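Local coordinates for INSIG protein homolog (Mycobacterium vanbaalenii PYR-1, PDB 4XU6) that binds diacylglycerol in the membrane as a homotrimer of six-helix subunits and is a bacterial relative of the sterol-sensing Insig proteins, at residues 60-71 with 119-130. Sequence-based numbering, arbitrary orientation.
Sequences LAELRLHLPAPR and LGDGPGAAAGVV. Unlike the reference sequence in segment 119-130: Ala127 (reference Cys).
Leu60 and Leu63, in the last turns of transmembrane helix 48-64, rest against Ala127 of helix 122-144. The helical segments 60-64 and 122-130 run roughly antiparallel, at 141°, their axes 9.9 Å apart. Leu60 CD2 rests 3.8 Å from Ala127 O, and Leu63 extends the apolar seam to Val130 CG2.

One turn beyond Leu60, Arg64 CG stands anti to the backbone N (chi1 172°) and the chain bends at chi2, bringing the guanidinium over Pro123, whose CB sits above the middle of one face, 3.4 Å from Arg64 CZ. Arg64 NH2 forms a salt bridge with the syn side of Asp121 OD2 at 2.8 Å, somewhat tilted from both planes. A water accepts from Arg64 NE and donates to Asp121 OD1. Asp121 is the N-cap of helix 122-144, its OD1 accepting from Gly124 N at 3.0 Å. The same guanidinium holds the loop after its own helix: Arg64 NH1 donates to Pro68 O at 3.0 Å, and NH2 to Ala69 O.

Leu67, closing a type I turn, lies alongside Pro123, the two side chains running in opposite senses; its CD1 reaches Pro123 O, while Pro68 O faces Pro123 CG.

Arg71 grips Leu119 O end-on with NH1 and NH2, each at 3.0 Å. The carboxylate of Asp121 stacks on one face of this guanidinium, shifted toward its rim, planes 21° apart. Asp121 OD2 lies 3.3 Å from Arg71 NE but well out of the guanidinium plane, where no N-H points at it, a pairing of charge; Glu180 of helix 164-184 pairs with Arg71 NH2.

Two arginines on one carboxylate would probably favour its ionised form, and that aspartate both caps helix 122-144 and ties its start to the end of helix 48-64 and the following loop.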
# COMPACT_ATOMS: atom_id res chain seq x y z
N LEU A 60 -19.62 -16.42 3.32
CA LEU A 60 -18.38 -16.48 4.09
C LEU A 60 -18.54 -15.78 5.43
O LEU A 60 -17.98 -16.20 6.45
CB LEU A 60 -17.22 -15.86 3.28
CG LEU A 60 -16.76 -16.69 2.08
CD1 LEU A 60 -15.98 -15.84 1.05
CD2 LEU A 60 -15.91 -17.86 2.53
N ALA A 61 -19.33 -14.71 5.44
CA ALA A 61 -19.65 -14.05 6.69
C ALA A 61 -20.43 -15.01 7.59
O ALA A 61 -20.17 -15.12 8.79
CB ALA A 61 -20.46 -12.80 6.44
N GLU A 62 -21.42 -15.68 7.01
CA GLU A 62 -22.20 -16.67 7.76
C GLU A 62 -21.31 -17.80 8.28
O GLU A 62 -21.39 -18.18 9.46
CB GLU A 62 -23.33 -17.24 6.88
CG GLU A 62 -24.12 -18.38 7.53
CD GLU A 62 -25.02 -17.91 8.66
OE1 GLU A 62 -25.31 -16.70 8.75
OE2 GLU A 62 -25.45 -18.78 9.46
N LEU A 63 -20.45 -18.32 7.41
CA LEU A 63 -19.49 -19.37 7.78
C LEU A 63 -18.69 -19.02 9.04
O LEU A 63 -18.55 -19.84 9.95
CB LEU A 63 -18.54 -19.69 6.62
CG LEU A 63 -17.36 -20.63 6.90
CD1 LEU A 63 -17.83 -22.01 7.39
CD2 LEU A 63 -16.45 -20.78 5.68
N ARG A 64 -18.16 -17.80 9.08
CA ARG A 64 -17.37 -17.34 10.22
C ARG A 64 -18.17 -17.45 11.52
O ARG A 64 -17.63 -17.81 12.57
CB ARG A 64 -16.88 -15.90 10.02
CG ARG A 64 -16.21 -15.29 11.26
CD ARG A 64 -14.96 -16.10 11.62
NE ARG A 64 -14.25 -15.63 12.81
CZ ARG A 64 -14.43 -16.13 14.04
NH1 ARG A 64 -15.34 -17.08 14.25
NH2 ARG A 64 -13.71 -15.67 15.06
N LEU A 65 -19.46 -17.14 11.45
CA LEU A 65 -20.31 -17.20 12.64
C LEU A 65 -20.57 -18.63 13.14
O LEU A 65 -21.14 -18.83 14.21
CB LEU A 65 -21.62 -16.45 12.41
CG LEU A 65 -21.47 -14.96 12.09
CD1 LEU A 65 -22.82 -14.33 11.83
CD2 LEU A 65 -20.73 -14.23 13.21
N HIS A 66 -20.14 -19.62 12.36
CA HIS A 66 -20.24 -21.01 12.79
C HIS A 66 -18.89 -21.55 13.26
O HIS A 66 -18.77 -22.70 13.67
CB HIS A 66 -20.80 -21.88 11.65
CG HIS A 66 -22.25 -21.61 11.36
ND1 HIS A 66 -23.27 -22.33 11.93
CD2 HIS A 66 -22.83 -20.69 10.56
CE1 HIS A 66 -24.43 -21.87 11.50
NE2 HIS A 66 -24.19 -20.87 10.66
N LEU A 67 -17.87 -20.69 13.20
CA LEU A 67 -16.52 -21.07 13.61
C LEU A 67 -16.27 -20.51 15.01
O LEU A 67 -16.99 -19.61 15.45
CB LEU A 67 -15.48 -20.57 12.60
CG LEU A 67 -15.65 -21.09 11.16
CD1 LEU A 67 -14.65 -20.44 10.22
CD2 LEU A 67 -15.51 -22.61 11.10
N PRO A 68 -15.27 -21.06 15.74
CA PRO A 68 -15.13 -20.70 17.15
C PRO A 68 -14.94 -19.21 17.42
O PRO A 68 -14.28 -18.51 16.64
CB PRO A 68 -13.87 -21.46 17.58
CG PRO A 68 -13.77 -22.62 16.63
CD PRO A 68 -14.27 -22.07 15.32
N ALA A 69 -15.57 -18.74 18.49
CA ALA A 69 -15.33 -17.43 19.09
C ALA A 69 -15.32 -16.21 18.16
O ALA A 69 -14.30 -15.54 18.05
CB ALA A 69 -14.03 -17.47 19.88
N PRO A 70 -16.47 -15.91 17.51
CA PRO A 70 -16.53 -14.67 16.73
C PRO A 70 -16.18 -13.50 17.63
O PRO A 70 -16.64 -13.47 18.78
CB PRO A 70 -18.00 -14.58 16.32
CG PRO A 70 -18.48 -16.01 16.32
CD PRO A 70 -17.74 -16.64 17.48
N ARG A 71 -15.38 -12.57 17.13
CA ARG A 71 -14.87 -11.49 17.97
C ARG A 71 -15.94 -10.43 18.16
O ARG A 71 -16.54 -9.96 17.20
CB ARG A 71 -13.62 -10.89 17.33
CG ARG A 71 -12.45 -11.85 17.28
CD ARG A 71 -11.33 -11.29 16.40
NE ARG A 71 -11.75 -11.18 15.01
CZ ARG A 71 -10.99 -10.66 14.05
NH1 ARG A 71 -9.78 -10.20 14.33
NH2 ARG A 71 -11.45 -10.60 12.81
N LEU A 119 -6.18 -7.39 10.49
CA LEU A 119 -7.62 -7.50 10.72
C LEU A 119 -8.13 -8.89 11.04
O LEU A 119 -9.22 -9.04 11.61
CB LEU A 119 -8.37 -7.02 9.47
CG LEU A 119 -8.15 -5.58 9.02
CD1 LEU A 119 -8.88 -5.38 7.71
CD2 LEU A 119 -8.67 -4.62 10.07
N GLY A 120 -7.38 -9.92 10.67
CA GLY A 120 -7.91 -11.27 10.72
C GLY A 120 -7.58 -12.04 11.98
O GLY A 120 -6.76 -11.62 12.80
N ASP A 121 -8.25 -13.18 12.14
CA ASP A 121 -7.88 -14.13 13.18
C ASP A 121 -7.77 -15.52 12.57
O ASP A 121 -7.81 -15.66 11.35
CB ASP A 121 -8.87 -14.08 14.36
CG ASP A 121 -10.31 -14.39 13.96
OD1 ASP A 121 -10.60 -14.58 12.76
OD2 ASP A 121 -11.17 -14.44 14.86
N GLY A 122 -7.63 -16.55 13.40
CA GLY A 122 -7.51 -17.91 12.88
C GLY A 122 -8.70 -18.36 12.03
O GLY A 122 -8.52 -18.79 10.91
N PRO A 123 -9.92 -18.29 12.59
CA PRO A 123 -11.09 -18.65 11.78
C PRO A 123 -11.24 -17.81 10.51
O PRO A 123 -11.70 -18.33 9.50
CB PRO A 123 -12.25 -18.38 12.74
CG PRO A 123 -11.66 -18.69 14.11
CD PRO A 123 -10.25 -18.14 14.02
N GLY A 124 -10.86 -16.53 10.56
CA GLY A 124 -10.88 -15.68 9.38
C GLY A 124 -9.95 -16.20 8.29
O GLY A 124 -10.28 -16.18 7.11
N ALA A 125 -8.77 -16.66 8.69
CA ALA A 125 -7.86 -17.27 7.73
C ALA A 125 -8.45 -18.55 7.16
O ALA A 125 -8.24 -18.87 6.00
CB ALA A 125 -6.51 -17.54 8.37
N ALA A 126 -9.19 -19.29 7.98
CA ALA A 126 -9.82 -20.53 7.52
C ALA A 126 -10.83 -20.23 6.41
O ALA A 126 -10.84 -20.89 5.37
CB ALA A 126 -10.51 -21.25 8.69
N ALA A 127 -11.67 -19.23 6.63
CA ALA A 127 -12.62 -18.77 5.63
C ALA A 127 -11.86 -18.30 4.39
O ALA A 127 -12.25 -18.60 3.25
CB ALA A 127 -13.48 -17.64 6.19
N GLY A 128 -10.76 -17.59 4.61
CA GLY A 128 -9.88 -17.18 3.53
C GLY A 128 -9.39 -18.34 2.68
O GLY A 128 -9.41 -18.27 1.45
N VAL A 129 -8.97 -19.43 3.32
CA VAL A 129 -8.48 -20.60 2.58
C VAL A 129 -9.60 -21.26 1.77
O VAL A 129 -9.38 -21.68 0.63
CB VAL A 129 -7.82 -21.65 3.53
CG1 VAL A 129 -7.55 -22.95 2.77
CG2 VAL A 129 -6.53 -21.11 4.10
N VAL A 130 -10.78 -21.37 2.37
CA VAL A 130 -11.93 -21.97 1.69
C VAL A 130 -12.21 -21.33 0.32
O VAL A 130 -12.31 -22.02 -0.69
CB VAL A 130 -13.20 -21.94 2.58
CG1 VAL A 130 -14.42 -22.37 1.79
CG2 VAL A 130 -13.01 -22.83 3.81
O HOH W 1 -12.77 -13.51 11.46